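Cellulose hydrolase (Bacillus licheniformis, PDB 4YZT) hydrolyses beta-1,4-glucosidic bonds in cellulose as a GH5 subfamily 4 endoglucanase of three modules, and binds cellotetraose in its catalytic barrel. Local coordinates at residues F290-H295 with D358-G363; R64-K69 with R316-P321; F441-S446 with G450-P455; D493-D498 with Y502-V507. All coordinates share one frame; numbering follows the deposited sequence. Where two conformers were deposited one is given.

Contact 1: residues F290-H295 with D358-G363; sequences FVRLAH and DIQLNG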
loop_
_atom_site.group_PDB
_atom_site.type_symbol
_atom_site.label_atom_id
_atom_site.label_comp_id
_atom_site.label_asym_id
_atom_site.label_seq_id
_atom_site.Cartn_x
_atom_site.Cartn_y
_atom_site.Cartn_z
ATOM N N PHE A 290 10.157 -3.363 5.998
ATOM C CA PHE A 290 10.379 -2.080 5.346
ATOM C C PHE A 290 10.337 -0.905 6.319
ATOM O O PHE A 290 11.187 -0.018 6.254
ATOM C CB PHE A 290 9.374 -1.816 4.226
ATOM C CG PHE A 290 9.659 -0.541 3.499
ATOM C CD1 PHE A 290 10.732 -0.467 2.622
ATOM C CD2 PHE A 290 8.896 0.599 3.727
ATOM C CE1 PHE A 290 11.037 0.714 1.974
ATOM C CE2 PHE A 290 9.188 1.785 3.075
ATOM C CZ PHE A 290 10.255 1.844 2.201
ATOM N N VAL A 291 9.358 -0.876 7.213
ATOM C CA VAL A 291 9.262 0.276 8.103
ATOM C C VAL A 291 10.456 0.316 9.065
ATOM O O VAL A 291 10.977 1.397 9.355
ATOM C CB VAL A 291 7.927 0.282 8.879
ATOM C CG1 VAL A 291 7.877 1.468 9.874
ATOM C CG2 VAL A 291 6.782 0.382 7.890
ATOM N N ARG A 292 10.905 -0.847 9.537
ATOM C CA ARG A 292 12.082 -0.882 10.408
ATOM C C ARG A 292 13.326 -0.409 9.663
ATOM O O ARG A 292 14.170 0.257 10.239
ATOM C CB ARG A 292 12.317 -2.284 10.995
ATOM C CG ARG A 292 11.309 -2.663 12.083
ATOM C CD ARG A 292 11.838 -3.709 13.061
ATOM N NE ARG A 292 11.887 -5.062 12.509
ATOM C CZ ARG A 292 12.976 -5.624 11.989
ATOM N NH1 ARG A 292 14.114 -4.945 11.935
ATOM N NH2 ARG A 292 12.926 -6.866 11.515
ATOM N N LEU A 293 13.444 -0.749 8.383
ATOM C CA LEU A 293 14.588 -0.292 7.599
ATOM C C LEU A 293 14.544 1.226 7.377
ATOM O O LEU A 293 15.569 1.903 7.503
ATOM C CB LEU A 293 14.661 -1.025 6.260
ATOM C CG LEU A 293 15.144 -2.473 6.320
ATOM C CD1 LEU A 293 14.903 -3.191 4.969
ATOM C CD2 LEU A 293 16.626 -2.502 6.700
ATOM N N ALA A 294 13.366 1.758 7.060
ATOM C CA ALA A 294 13.202 3.207 6.945
ATOM C C ALA A 294 13.597 3.896 8.262
ATOM O O ALA A 294 14.340 4.879 8.275
ATOM C CB ALA A 294 11.771 3.555 6.565
ATOM N N HIS A 295 13.112 3.364 9.379
ATOM C CA HIS A 295 13.459 3.940 10.672
ATOM C C HIS A 295 14.969 3.881 10.919
ATOM O O HIS A 295 15.570 4.873 11.339
ATOM C CB HIS A 295 12.691 3.225 11.797
ATOM C CG HIS A 295 12.580 4.035 13.055
ATOM N ND1 HIS A 295 13.519 3.976 14.064
ATOM C CD2 HIS A 295 11.652 4.934 13.461
ATOM C CE1 HIS A 295 13.177 4.807 15.032
ATOM N NE2 HIS A 295 12.041 5.393 14.697
ATOM N N ASP A 358 6.089 -21.115 14.384
ATOM C CA ASP A 358 7.406 -20.513 14.531
ATOM C C ASP A 358 7.293 -19.004 14.705
ATOM O O ASP A 358 6.468 -18.354 14.065
ATOM C CB ASP A 358 8.288 -20.838 13.321
ATOM C CG ASP A 358 8.599 -22.323 13.208
ATOM O OD1 ASP A 358 8.972 -22.943 14.230
ATOM O OD2 ASP A 358 8.476 -22.867 12.090
ATOM N N ILE A 359 8.131 -18.441 15.569
ATOM C CA ILE A 359 8.098 -17.002 15.823
ATOM C C ILE A 359 9.445 -16.339 15.528
ATOM O O ILE A 359 10.461 -16.694 16.126
ATOM C CB ILE A 359 7.706 -16.702 17.288
ATOM C CG1 ILE A 359 6.476 -17.515 17.704
ATOM C CG2 ILE A 359 7.465 -15.210 17.488
ATOM C CD1 ILE A 359 6.071 -17.273 19.142
ATOM N N GLN A 360 9.449 -15.394 14.591
ATOM C CA GLN A 360 10.575 -14.479 14.419
ATOM C C GLN A 360 10.437 -13.378 15.471
ATOM O O GLN A 360 9.718 -12.394 15.268
ATOM C CB GLN A 360 10.606 -13.908 12.992
ATOM C CG GLN A 360 11.676 -12.857 12.728
ATOM C CD GLN A 360 11.695 -12.390 11.281
ATOM O OE1 GLN A 360 11.316 -13.132 10.372
ATOM N NE2 GLN A 360 12.129 -11.160 11.061
ATOM N N LEU A 361 11.117 -13.571 16.600
ATOM C CA LEU A 361 10.933 -12.729 17.779
ATOM C C LEU A 361 11.384 -11.290 17.560
ATOM O O LEU A 361 10.769 -10.363 18.080
ATOM C CB LEU A 361 11.679 -13.329 18.968
ATOM C CG LEU A 361 11.062 -14.604 19.535
ATOM C CD1 LEU A 361 11.997 -15.239 20.554
ATOM C CD2 LEU A 361 9.711 -14.302 20.168
ATOM N N ASN A 362 12.446 -11.110 16.777
ATOM C CA ASN A 362 13.030 -9.786 16.544
ATOM C C ASN A 362 13.331 -9.072 17.867
ATOM O O ASN A 362 13.050 -7.888 18.018
ATOM C CB ASN A 362 12.111 -8.922 15.668
ATOM C CG ASN A 362 12.045 -9.406 14.218
ATOM O OD1 ASN A 362 13.031 -9.887 13.663
ATOM N ND2 ASN A 362 10.874 -9.262 13.597
ATOM N N GLY A 363 13.882 -9.813 18.825
ATOM C CA GLY A 363 14.245 -9.259 20.122
ATOM C C GLY A 363 13.160 -9.290 21.190
ATOM O O GLY A 363 13.416 -8.977 22.354
#

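Contact 2: residues R64-K69 with R316-P321; sequences RDAGFK and RQWRDP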
loop_
_atom_site.group_PDB
_atom_site.type_symbol
_atom_site.label_atom_id
_atom_site.label_comp_id
_atom_site.label_asym_id
_atom_site.label_seq_id
_atom_site.Cartn_x
_atom_site.Cartn_y
_atom_site.Cartn_z
ATOM N N ARG A 64 -5.701 9.784 14.032
ATOM C CA ARG A 64 -5.030 10.139 15.276
ATOM C C ARG A 64 -5.130 8.997 16.291
ATOM O O ARG A 64 -4.138 8.638 16.940
ATOM C CB ARG A 64 -5.629 11.425 15.846
ATOM C CG ARG A 64 -4.887 12.015 17.023
ATOM C CD ARG A 64 -5.790 13.049 17.664
ATOM N NE ARG A 64 -5.082 14.253 18.046
ATOM C CZ ARG A 64 -5.672 15.409 18.327
ATOM N NH1 ARG A 64 -7.004 15.533 18.279
ATOM N NH2 ARG A 64 -4.920 16.446 18.666
ATOM N N ASP A 65 -6.324 8.421 16.423
ATOM C CA ASP A 65 -6.531 7.331 17.378
ATOM C C ASP A 65 -5.565 6.176 17.121
ATOM O O ASP A 65 -5.115 5.515 18.057
ATOM C CB ASP A 65 -7.962 6.799 17.310
ATOM C CG ASP A 65 -8.970 7.748 17.902
ATOM O OD1 ASP A 65 -8.557 8.761 18.516
ATOM O OD2 ASP A 65 -10.179 7.458 17.780
ATOM N N ALA A 66 -5.260 5.950 15.847
ATOM C CA ALA A 66 -4.384 4.864 15.415
ATOM C C ALA A 66 -2.925 5.081 15.836
ATOM O O ALA A 66 -2.192 4.119 16.082
ATOM C CB ALA A 66 -4.468 4.705 13.912
ATOM N N GLY A 67 -2.509 6.342 15.906
ATOM C CA GLY A 67 -1.163 6.672 16.340
ATOM C C GLY A 67 -0.232 7.163 15.244
ATOM O O GLY A 67 0.979 7.207 15.446
ATOM N N PHE A 68 -0.771 7.541 14.088
ATOM C CA PHE A 68 0.093 8.147 13.065
ATOM C C PHE A 68 0.492 9.553 13.503
ATOM O O PHE A 68 -0.298 10.265 14.125
ATOM C CB PHE A 68 -0.593 8.155 11.696
ATOM C CG PHE A 68 -0.779 6.779 11.139
ATOM C CD1 PHE A 68 0.247 6.168 10.431
ATOM C CD2 PHE A 68 -1.948 6.069 11.381
ATOM C CE1 PHE A 68 0.102 4.875 9.930
ATOM C CE2 PHE A 68 -2.098 4.780 10.885
ATOM C CZ PHE A 68 -1.065 4.191 10.164
ATOM N N LYS A 69 1.729 9.937 13.213
ATOM C CA LYS A 69 2.204 11.273 13.576
ATOM C C LYS A 69 2.063 12.273 12.423
ATOM O O LYS A 69 2.072 13.489 12.630
ATOM C CB LYS A 69 3.660 11.223 14.032
ATOM C CG LYS A 69 3.872 10.486 15.344
ATOM C CD LYS A 69 5.320 10.630 15.786
ATOM C CE LYS A 69 5.635 9.814 17.026
ATOM N NZ LYS A 69 7.083 9.951 17.370
ATOM N N ARG A 316 -15.114 2.829 10.015
ATOM C CA ARG A 316 -14.178 3.414 10.968
ATOM C C ARG A 316 -13.371 2.326 11.673
ATOM O O ARG A 316 -13.179 2.360 12.889
ATOM C CB ARG A 316 -14.915 4.291 11.972
ATOM C CG ARG A 316 -15.830 5.313 11.298
ATOM C CD ARG A 316 -16.456 6.272 12.293
ATOM N NE ARG A 316 -15.460 7.062 13.012
ATOM C CZ ARG A 316 -15.765 8.008 13.892
ATOM N NH1 ARG A 316 -17.038 8.273 14.157
ATOM N NH2 ARG A 316 -14.806 8.683 14.507
ATOM N N GLN A 317 -12.899 1.366 10.884
ATOM C CA GLN A 317 -12.103 0.252 11.380
ATOM C C GLN A 317 -11.043 -0.124 10.351
ATOM O O GLN A 317 -11.213 0.113 9.159
ATOM C CB GLN A 317 -12.990 -0.955 11.694
ATOM C CG GLN A 317 -13.898 -0.749 12.894
ATOM C CD GLN A 317 -14.980 -1.807 13.001
ATOM O OE1 GLN A 317 -15.115 -2.661 12.126
ATOM N NE2 GLN A 317 -15.761 -1.752 14.078
ATOM N N TRP A 318 -9.950 -0.717 10.811
ATOM C CA TRP A 318 -8.904 -1.178 9.907
ATOM C C TRP A 318 -9.196 -2.589 9.403
ATOM O O TRP A 318 -9.547 -3.457 10.188
ATOM C CB TRP A 318 -7.557 -1.125 10.621
ATOM C CG TRP A 318 -7.183 0.283 10.958
ATOM C CD1 TRP A 318 -7.615 1.016 12.022
ATOM C CD2 TRP A 318 -6.334 1.141 10.197
ATOM N NE1 TRP A 318 -7.076 2.277 11.979
ATOM C CE2 TRP A 318 -6.276 2.379 10.873
ATOM C CE3 TRP A 318 -5.610 0.985 9.005
ATOM C CZ2 TRP A 318 -5.521 3.453 10.403
ATOM C CZ3 TRP A 318 -4.850 2.048 8.552
ATOM C CH2 TRP A 318 -4.824 3.268 9.241
ATOM N N ARG A 319 -9.059 -2.812 8.094
ATOM C CA ARG A 319 -9.374 -4.116 7.502
ATOM C C ARG A 319 -8.392 -5.200 7.959
ATOM O O ARG A 319 -8.722 -6.384 7.999
ATOM C CB ARG A 319 -9.377 -4.021 5.970
ATOM C CG ARG A 319 -10.524 -3.193 5.400
ATOM C CD ARG A 319 -10.413 -3.056 3.885
ATOM N NE ARG A 319 -11.506 -2.264 3.322
ATOM C CZ ARG A 319 -11.455 -0.945 3.141
ATOM N NH1 ARG A 319 -10.362 -0.264 3.471
ATOM N NH2 ARG A 319 -12.497 -0.309 2.619
ATOM N N ASP A 320 -7.178 -4.778 8.285
ATOM C CA ASP A 320 -6.155 -5.656 8.848
ATOM C C ASP A 320 -5.547 -4.911 10.030
ATOM O O ASP A 320 -4.639 -4.106 9.855
ATOM C CB ASP A 320 -5.088 -6.004 7.800
ATOM C CG ASP A 320 -4.027 -6.970 8.321
ATOM O OD1 ASP A 320 -3.971 -7.208 9.543
ATOM O OD2 ASP A 320 -3.241 -7.488 7.498
ATOM N N PRO A 321 -6.070 -5.148 11.233
ATOM C CA PRO A 321 -5.627 -4.345 12.373
ATOM C C PRO A 321 -4.190 -4.652 12.772
ATOM O O PRO A 321 -3.505 -3.780 13.307
ATOM C CB PRO A 321 -6.586 -4.758 13.487
ATOM C CG PRO A 321 -7.752 -5.331 12.785
ATOM C CD PRO A 321 -7.232 -5.989 11.576
#

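Contact 3: residues F441-S446 with G450-P455; sequences FTISQS and GDLKIP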
loop_
_atom_site.group_PDB
_atom_site.type_symbol
_atom_site.label_atom_id
_atom_site.label_comp_id
_atom_site.label_asym_id
_atom_site.label_seq_id
_atom_site.Cartn_x
_atom_site.Cartn_y
_atom_site.Cartn_z
ATOM N N PHE A 441 -17.694 -22.801 -19.042
ATOM C CA PHE A 441 -18.461 -21.665 -19.537
ATOM C C PHE A 441 -18.184 -21.463 -21.016
ATOM O O PHE A 441 -17.062 -21.643 -21.468
ATOM C CB PHE A 441 -18.116 -20.390 -18.761
ATOM C CG PHE A 441 -18.471 -20.457 -17.305
ATOM C CD1 PHE A 441 -17.620 -21.085 -16.396
ATOM C CD2 PHE A 441 -19.650 -19.891 -16.843
ATOM C CE1 PHE A 441 -17.950 -21.153 -15.054
ATOM C CE2 PHE A 441 -19.981 -19.952 -15.500
ATOM C CZ PHE A 441 -19.129 -20.577 -14.607
ATOM N N THR A 442 -19.206 -21.090 -21.769
ATOM C CA THR A 442 -19.018 -20.774 -23.175
ATOM C C THR A 442 -19.260 -19.290 -23.352
ATOM O O THR A 442 -20.255 -18.750 -22.866
ATOM C CB THR A 442 -19.949 -21.597 -24.071
ATOM O OG1 THR A 442 -19.646 -22.986 -23.906
ATOM C CG2 THR A 442 -19.781 -21.219 -25.560
ATOM N N ILE A 443 -18.319 -18.629 -24.013
ATOM C CA ILE A 443 -18.408 -17.203 -24.269
ATOM C C ILE A 443 -18.438 -16.935 -25.775
ATOM O O ILE A 443 -17.634 -17.483 -26.530
ATOM C CB ILE A 443 -17.237 -16.458 -23.619
ATOM C CG1 ILE A 443 -17.379 -16.530 -22.095
ATOM C CG2 ILE A 443 -17.173 -15.013 -24.096
ATOM C CD1 ILE A 443 -16.389 -15.710 -21.351
ATOM N N SER A 444 -19.386 -16.108 -26.199
ATOM C CA SER A 444 -19.424 -15.608 -27.561
ATOM C C SER A 444 -18.591 -14.329 -27.649
ATOM O O SER A 444 -18.826 -13.370 -26.900
ATOM C CB SER A 444 -20.863 -15.360 -27.992
ATOM O OG SER A 444 -20.904 -14.650 -29.215
ATOM N N GLN A 445 -17.618 -14.319 -28.556
ATOM C CA GLN A 445 -16.678 -13.192 -28.674
ATOM C C GLN A 445 -17.364 -11.865 -28.982
ATOM O O GLN A 445 -16.913 -10.801 -28.548
ATOM C CB GLN A 445 -15.642 -13.465 -29.763
ATOM C CG GLN A 445 -14.797 -14.698 -29.548
ATOM C CD GLN A 445 -13.800 -14.908 -30.672
ATOM O OE1 GLN A 445 -14.098 -15.570 -31.670
ATOM N NE2 GLN A 445 -12.602 -14.360 -30.511
ATOM N N SER A 446 -18.447 -11.933 -29.744
ATOM C CA SER A 446 -19.179 -10.740 -30.143
ATOM C C SER A 446 -20.146 -10.288 -29.057
ATOM O O SER A 446 -20.737 -9.214 -29.148
ATOM C CB SER A 446 -19.940 -10.997 -31.442
ATOM O OG SER A 446 -20.864 -12.057 -31.276
ATOM N N GLY A 450 -18.753 -7.004 -19.847
ATOM C CA GLY A 450 -18.556 -7.133 -18.416
ATOM C C GLY A 450 -17.849 -8.418 -18.030
ATOM O O GLY A 450 -17.542 -9.263 -18.873
ATOM N N ASP A 451 -17.610 -8.567 -16.732
ATOM C CA ASP A 451 -16.821 -9.660 -16.201
ATOM C C ASP A 451 -17.598 -10.967 -16.241
ATOM O O ASP A 451 -18.833 -10.966 -16.306
ATOM C CB ASP A 451 -16.382 -9.342 -14.763
ATOM C CG ASP A 451 -15.680 -7.991 -14.651
ATOM O OD1 ASP A 451 -15.157 -7.513 -15.692
ATOM O OD2 ASP A 451 -15.637 -7.412 -13.528
ATOM N N LEU A 452 -16.871 -12.079 -16.218
ATOM C CA LEU A 452 -17.498 -13.398 -16.088
ATOM C C LEU A 452 -17.572 -13.783 -14.614
ATOM O O LEU A 452 -16.548 -13.861 -13.929
ATOM C CB LEU A 452 -16.716 -14.467 -16.870
ATOM C CG LEU A 452 -17.185 -15.931 -16.733
ATOM C CD1 LEU A 452 -18.549 -16.162 -17.384
ATOM C CD2 LEU A 452 -16.146 -16.897 -17.301
ATOM N N LYS A 453 -18.791 -14.003 -14.137
ATOM C CA LYS A 453 -19.023 -14.485 -12.792
ATOM C C LYS A 453 -18.961 -16.005 -12.760
ATOM O O LYS A 453 -19.570 -16.672 -13.596
ATOM C CB LYS A 453 -20.378 -14.001 -12.279
ATOM C CG LYS A 453 -20.713 -14.445 -10.861
ATOM C CD LYS A 453 -22.107 -13.978 -10.470
ATOM C CE LYS A 453 -22.365 -14.250 -8.988
ATOM N NZ LYS A 453 -23.745 -13.864 -8.574
ATOM N N ILE A 454 -18.206 -16.534 -11.801
ATOM C CA ILE A 454 -18.113 -17.961 -11.557
ATOM C C ILE A 454 -18.589 -18.241 -10.128
ATOM O O ILE A 454 -17.807 -18.165 -9.185
ATOM C CB ILE A 454 -16.665 -18.461 -11.767
ATOM C CG1 ILE A 454 -16.209 -18.141 -13.204
ATOM C CG2 ILE A 454 -16.567 -19.953 -11.476
ATOM C CD1 ILE A 454 -14.707 -17.899 -13.357
ATOM N N PRO A 455 -19.886 -18.544 -9.961
ATOM C CA PRO A 455 -20.421 -18.829 -8.621
ATOM C C PRO A 455 -19.668 -19.979 -7.955
ATOM O O PRO A 455 -19.346 -20.973 -8.603
ATOM C CB PRO A 455 -21.883 -19.214 -8.891
ATOM C CG PRO A 455 -22.207 -18.520 -10.182
ATOM C CD PRO A 455 -20.933 -18.596 -10.992
#

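Contact 4: residues D493-D498 with Y502-V507; sequences DFYEKD and YLKERV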
loop_
_atom_site.group_PDB
_atom_site.type_symbol
_atom_site.label_atom_id
_atom_site.label_comp_id
_atom_site.label_asym_id
_atom_site.label_seq_id
_atom_site.Cartn_x
_atom_site.Cartn_y
_atom_site.Cartn_z
ATOM N N ASP A 493 -7.112 -8.361 -13.921
ATOM C CA ASP A 493 -7.490 -9.608 -14.592
ATOM C C ASP A 493 -8.484 -10.464 -13.809
ATOM O O ASP A 493 -9.264 -11.209 -14.403
ATOM C CB ASP A 493 -6.257 -10.466 -14.872
ATOM C CG ASP A 493 -5.298 -9.817 -15.844
ATOM O OD1 ASP A 493 -5.759 -9.036 -16.702
ATOM O OD2 ASP A 493 -4.092 -10.127 -15.764
ATOM N N PHE A 494 -8.434 -10.412 -12.477
ATOM C CA PHE A 494 -9.309 -11.288 -11.695
ATOM C C PHE A 494 -9.608 -10.732 -10.321
ATOM O O PHE A 494 -8.888 -9.878 -9.809
ATOM C CB PHE A 494 -8.697 -12.699 -11.545
ATOM C CG PHE A 494 -7.413 -12.738 -10.728
ATOM C CD1 PHE A 494 -7.455 -12.773 -9.329
ATOM C CD2 PHE A 494 -6.176 -12.752 -11.354
ATOM C CE1 PHE A 494 -6.288 -12.804 -8.579
ATOM C CE2 PHE A 494 -4.998 -12.792 -10.608
ATOM C CZ PHE A 494 -5.058 -12.822 -9.213
ATOM N N TYR A 495 -10.668 -11.241 -9.712
ATOM C CA TYR A 495 -10.947 -10.925 -8.313
ATOM C C TYR A 495 -11.912 -11.925 -7.706
ATOM O O TYR A 495 -12.556 -12.711 -8.417
ATOM C CB TYR A 495 -11.500 -9.496 -8.158
ATOM C CG TYR A 495 -12.761 -9.185 -8.944
ATOM C CD1 TYR A 495 -12.710 -8.864 -10.300
ATOM C CD2 TYR A 495 -14.005 -9.182 -8.320
ATOM C CE1 TYR A 495 -13.877 -8.563 -11.016
ATOM C CE2 TYR A 495 -15.182 -8.886 -9.033
ATOM C CZ TYR A 495 -15.104 -8.575 -10.376
ATOM O OH TYR A 495 -16.260 -8.275 -11.074
ATOM N N GLU A 496 -11.962 -11.905 -6.377
ATOM C CA GLU A 496 -12.976 -12.604 -5.600
ATOM C C GLU A 496 -13.920 -11.575 -4.991
ATOM O O GLU A 496 -13.476 -10.534 -4.502
ATOM C CB GLU A 496 -12.334 -13.456 -4.498
ATOM C CG GLU A 496 -13.346 -14.122 -3.559
ATOM C CD GLU A 496 -12.710 -14.842 -2.366
ATOM O OE1 GLU A 496 -13.478 -15.271 -1.469
ATOM O OE2 GLU A 496 -11.463 -14.986 -2.316
ATOM N N LYS A 497 -15.221 -11.847 -5.020
ATOM C CA LYS A 497 -16.169 -10.967 -4.337
ATOM C C LYS A 497 -17.346 -11.750 -3.786
ATOM O O LYS A 497 -18.003 -12.499 -4.515
ATOM C CB LYS A 497 -16.676 -9.861 -5.269
ATOM C CG LYS A 497 -17.553 -8.840 -4.547
ATOM C CD LYS A 497 -18.015 -7.732 -5.459
ATOM C CE LYS A 497 -18.866 -6.727 -4.696
ATOM N NZ LYS A 497 -18.102 -5.948 -3.663
ATOM N N ASP A 498 -17.597 -11.571 -2.489
ATOM C CA ASP A 498 -18.701 -12.249 -1.811
ATOM C C ASP A 498 -18.726 -13.759 -2.091
ATOM O O ASP A 498 -19.791 -14.350 -2.301
ATOM C CB ASP A 498 -20.020 -11.600 -2.218
ATOM C CG ASP A 498 -20.099 -10.139 -1.791
ATOM O OD1 ASP A 498 -19.439 -9.757 -0.791
ATOM O OD2 ASP A 498 -20.795 -9.361 -2.474
ATOM N N TYR A 502 -14.212 -14.250 -10.226
ATOM C CA TYR A 502 -14.480 -13.423 -11.400
ATOM C C TYR A 502 -13.260 -13.330 -12.304
ATOM O O TYR A 502 -12.141 -13.149 -11.824
ATOM C CB TYR A 502 -14.894 -12.008 -10.982
ATOM C CG TYR A 502 -16.264 -11.902 -10.329
ATOM C CD1 TYR A 502 -17.382 -11.558 -11.077
ATOM C CD2 TYR A 502 -16.425 -12.118 -8.960
ATOM C CE1 TYR A 502 -18.638 -11.450 -10.482
ATOM C CE2 TYR A 502 -17.667 -12.022 -8.360
ATOM C CZ TYR A 502 -18.768 -11.681 -9.125
ATOM O OH TYR A 502 -20.011 -11.580 -8.545
ATOM N N LEU A 503 -13.486 -13.461 -13.610
ATOM C CA LEU A 503 -12.509 -13.067 -14.614
ATOM C C LEU A 503 -12.930 -11.747 -15.241
ATOM O O LEU A 503 -14.075 -11.592 -15.693
ATOM C CB LEU A 503 -12.371 -14.122 -15.711
ATOM C CG LEU A 503 -11.677 -15.423 -15.328
ATOM C CD1 LEU A 503 -11.779 -16.393 -16.480
ATOM C CD2 LEU A 503 -10.211 -15.140 -14.986
ATOM N N LYS A 504 -12.002 -10.807 -15.285
ATOM C CA LYS A 504 -12.298 -9.489 -15.817
ATOM C C LYS A 504 -12.543 -9.529 -17.324
ATOM O O LYS A 504 -11.978 -10.354 -18.043
ATOM C CB LYS A 504 -11.160 -8.516 -15.481
ATOM C CG LYS A 504 -11.056 -8.201 -13.997
ATOM C CD LYS A 504 -11.996 -7.087 -13.573
ATOM C CE LYS A 504 -11.504 -5.755 -14.079
ATOM N NZ LYS A 504 -11.972 -4.627 -13.236
ATOM N N GLU A 505 -13.422 -8.643 -17.776
ATOM C CA GLU A 505 -13.718 -8.480 -19.198
ATOM C C GLU A 505 -12.440 -8.432 -20.045
ATOM O O GLU A 505 -12.366 -9.038 -21.112
ATOM C CB GLU A 505 -14.528 -7.204 -19.423
ATOM C CG GLU A 505 -15.055 -7.074 -20.832
ATOM C CD GLU A 505 -15.584 -5.693 -21.125
ATOM O OE1 GLU A 505 -14.770 -4.748 -21.236
ATOM O OE2 GLU A 505 -16.815 -5.554 -21.229
ATOM N N ARG A 506 -11.448 -7.700 -19.551
ATOM C CA ARG A 506 -10.129 -7.616 -20.174
ATOM C C ARG A 506 -9.592 -8.976 -20.625
ATOM O O ARG A 506 -9.106 -9.119 -21.751
ATOM C CB ARG A 506 -9.143 -6.974 -19.195
ATOM C CG ARG A 506 -7.675 -7.154 -19.542
ATOM C CD ARG A 506 -6.802 -6.473 -18.490
ATOM N NE ARG A 506 -5.400 -6.884 -18.589
ATOM C CZ ARG A 506 -4.528 -6.387 -19.460
ATOM N NH1 ARG A 506 -3.281 -6.832 -19.465
ATOM N NH2 ARG A 506 -4.896 -5.446 -20.321
ATOM N N VAL A 507 -9.680 -9.968 -19.741
ATOM C CA VAL A 507 -9.164 -11.297 -20.043
ATOM C C VAL A 507 -10.006 -11.974 -21.120
ATOM O O VAL A 507 -9.474 -12.607 -22.038
ATOM C CB VAL A 507 -9.135 -12.192 -18.783
ATOM C CG1 VAL A 507 -8.892 -13.653 -19.151
ATOM C CG2 VAL A 507 -8.090 -11.681 -17.799
HETATM O O HOH W 1 -2.642 -8.392 -17.184
HETATM O O HOH W 2 -20.523 -12.341 -5.951
#

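Contact 1: residues F290-H295 with D358-G363
R292 and N362 meet here with only their outer atoms. NH2 of R292 lies 3.7 Å from OD1 of N362, and no direct polar bond forms between them. The guanidinium and the amide planes are turned 58° against each other, and OD1 meets the guanidinium obliquely. The firmer part lies on the N362 side. NE2 of Q360 donates to OD1 of N362 over 3.0 Å, in the carbonyl plane and on a lone pair. The N-H...O angle is 165°. ND2 of N362 is taken by the carbonyl of N336, so both ends of the amide are engaged. The loose side is Q360 against R292, where NE2 of Q360 stays 4.4 Å from NH2 of R292. The R292 chain is bent at chi3, and its NE makes a salt bridge with D288 on the same helix. The contact is small and at the surface. It links helix 280-296 of the catalytic barrel to the end of strand 355-360 in the X2 module, and P335 of the connecting loop touches both R292 and N362.

Contact 2: residues R64-K69 with R316-P321
W318 is met by F68 and A66, and the contact is wholly apolar. The aromatic part is the pair of F68 with the six-membered ring of W318. Their planes are 30° apart and their centroids 5.8 Å, so the rings are slid past each other and hardly overlap. The touch is made by CE2 of F68 at 3.5 Å from CH2 of W318. The two side chains reach out from opposite directions. The aliphatic part is CB of A66, 3.9 Å from CZ2 of W318. A66 is followed by G67, whose positive phi ends helix 57-66 in a Schellman motif. That turn leads the chain on to F68 and to barrel strand 70-73. W318 belongs to the short hairpin 311-312/317-318 that follows the last barrel strand. With W318 cut back to alanine, K324 is likely to lose its cation-pi ring, and F68 and A66 their apolar neighbour on this hairpin. F68 also packs on V327 and I328 of helix 321-330, and its ring meets W35.

Contact 3: residues F441-S446 with G450-P455
The F441 ring is met obliquely by several partners from strand 452-457, lined up along one side of it. CD2 of F441 lies 3.9 Å from CD1 of L452. Further along, CE1 of F441 is 3.9 Å from CG1 of I454, and CG2 of I454 is nearly as near. The backbone joins in, with O of K453 3.8 Å from CE2 of F441. P455 adds a looser touch through CD at the ring's far end. L452 has CG anti to its backbone nitrogen (chi1 175°), which carries its two methyls toward strand 440-444. CD1 goes to F441, while CD2 of L452 faces CD1 of I443 at 4.2 Å. T442, between F441 and I443, points away. The two short strands run antiparallel at 173°, but their axes are 10.1 Å apart. They are therefore layers joined by side chains, as in a beta-sandwich. Strand 440-444 bonds to strand 527-535 in one sheet, and strand 452-457 lies next to 500-503 in the other. L508 of helix 505-510 packs on both I443 and L452.

Contact 4: residues D493-D498 with Y502-V507
D493 and R506 form a salt bridge, with NE of R506 2.9 Å from OD1 of D493. Carboxylate and guanidinium are nearly coplanar, 7° apart. Water 1 joins OD2 of D493 to NH1 of R506, and N of N489 also bonds OD2. O of D493 takes a bond from N of K504 at 2.9 Å. Y495 and Y502 are a hydrogen-bonded antiparallel pair. Y502 N is 2.9 Å from Y495 O, and Y495 N returns a bond to Y502 O at 3.2 Å. Their rings are nearly parallel (4°) but slid apart, centroids 4.6 Å, and hardly overlap. Y495 CG stands between backbone N and carbonyl carbon (chi1 57°), which brings the ring under CB of Y502 in a CH-pi contact. CD of K504 closes in at the edge, 3.5 Å from CE1 of Y495. A serine in place of Y495 would probably leave Y502 CB without the ring under it and D451 without its hydroxyl mate. The salt bridge probably ties strand 494-497 to the start of helix 505-510. Backbone bonds, paired rings and water 2, between Y502 OH and K497 O, hold the strands.

In the fold
Contacts 1 and 2 both involve the catalytic barrel, contact 1 linking it to the X2 module, and their centres are about 20 Å apart. Contact 1 is a thin polar touch at the surface. Contact 2 is partly buried and apolar, and joins two parts of the barrel region. Contacts 3 and 4 belong to the C-terminal module and touch each other. Strands 452-457 and 500-503 are sheet neighbours, and OD2 of D451 in contact 3 is 2.7 Å from OH of Y495 in contact 4, a probable hydrogen bond. Contact 3 joins two sheets through apolar side chains. Contact 4 works within one hairpin and reaches the helix that follows it, so backbone bonds carry much of it, with charge added.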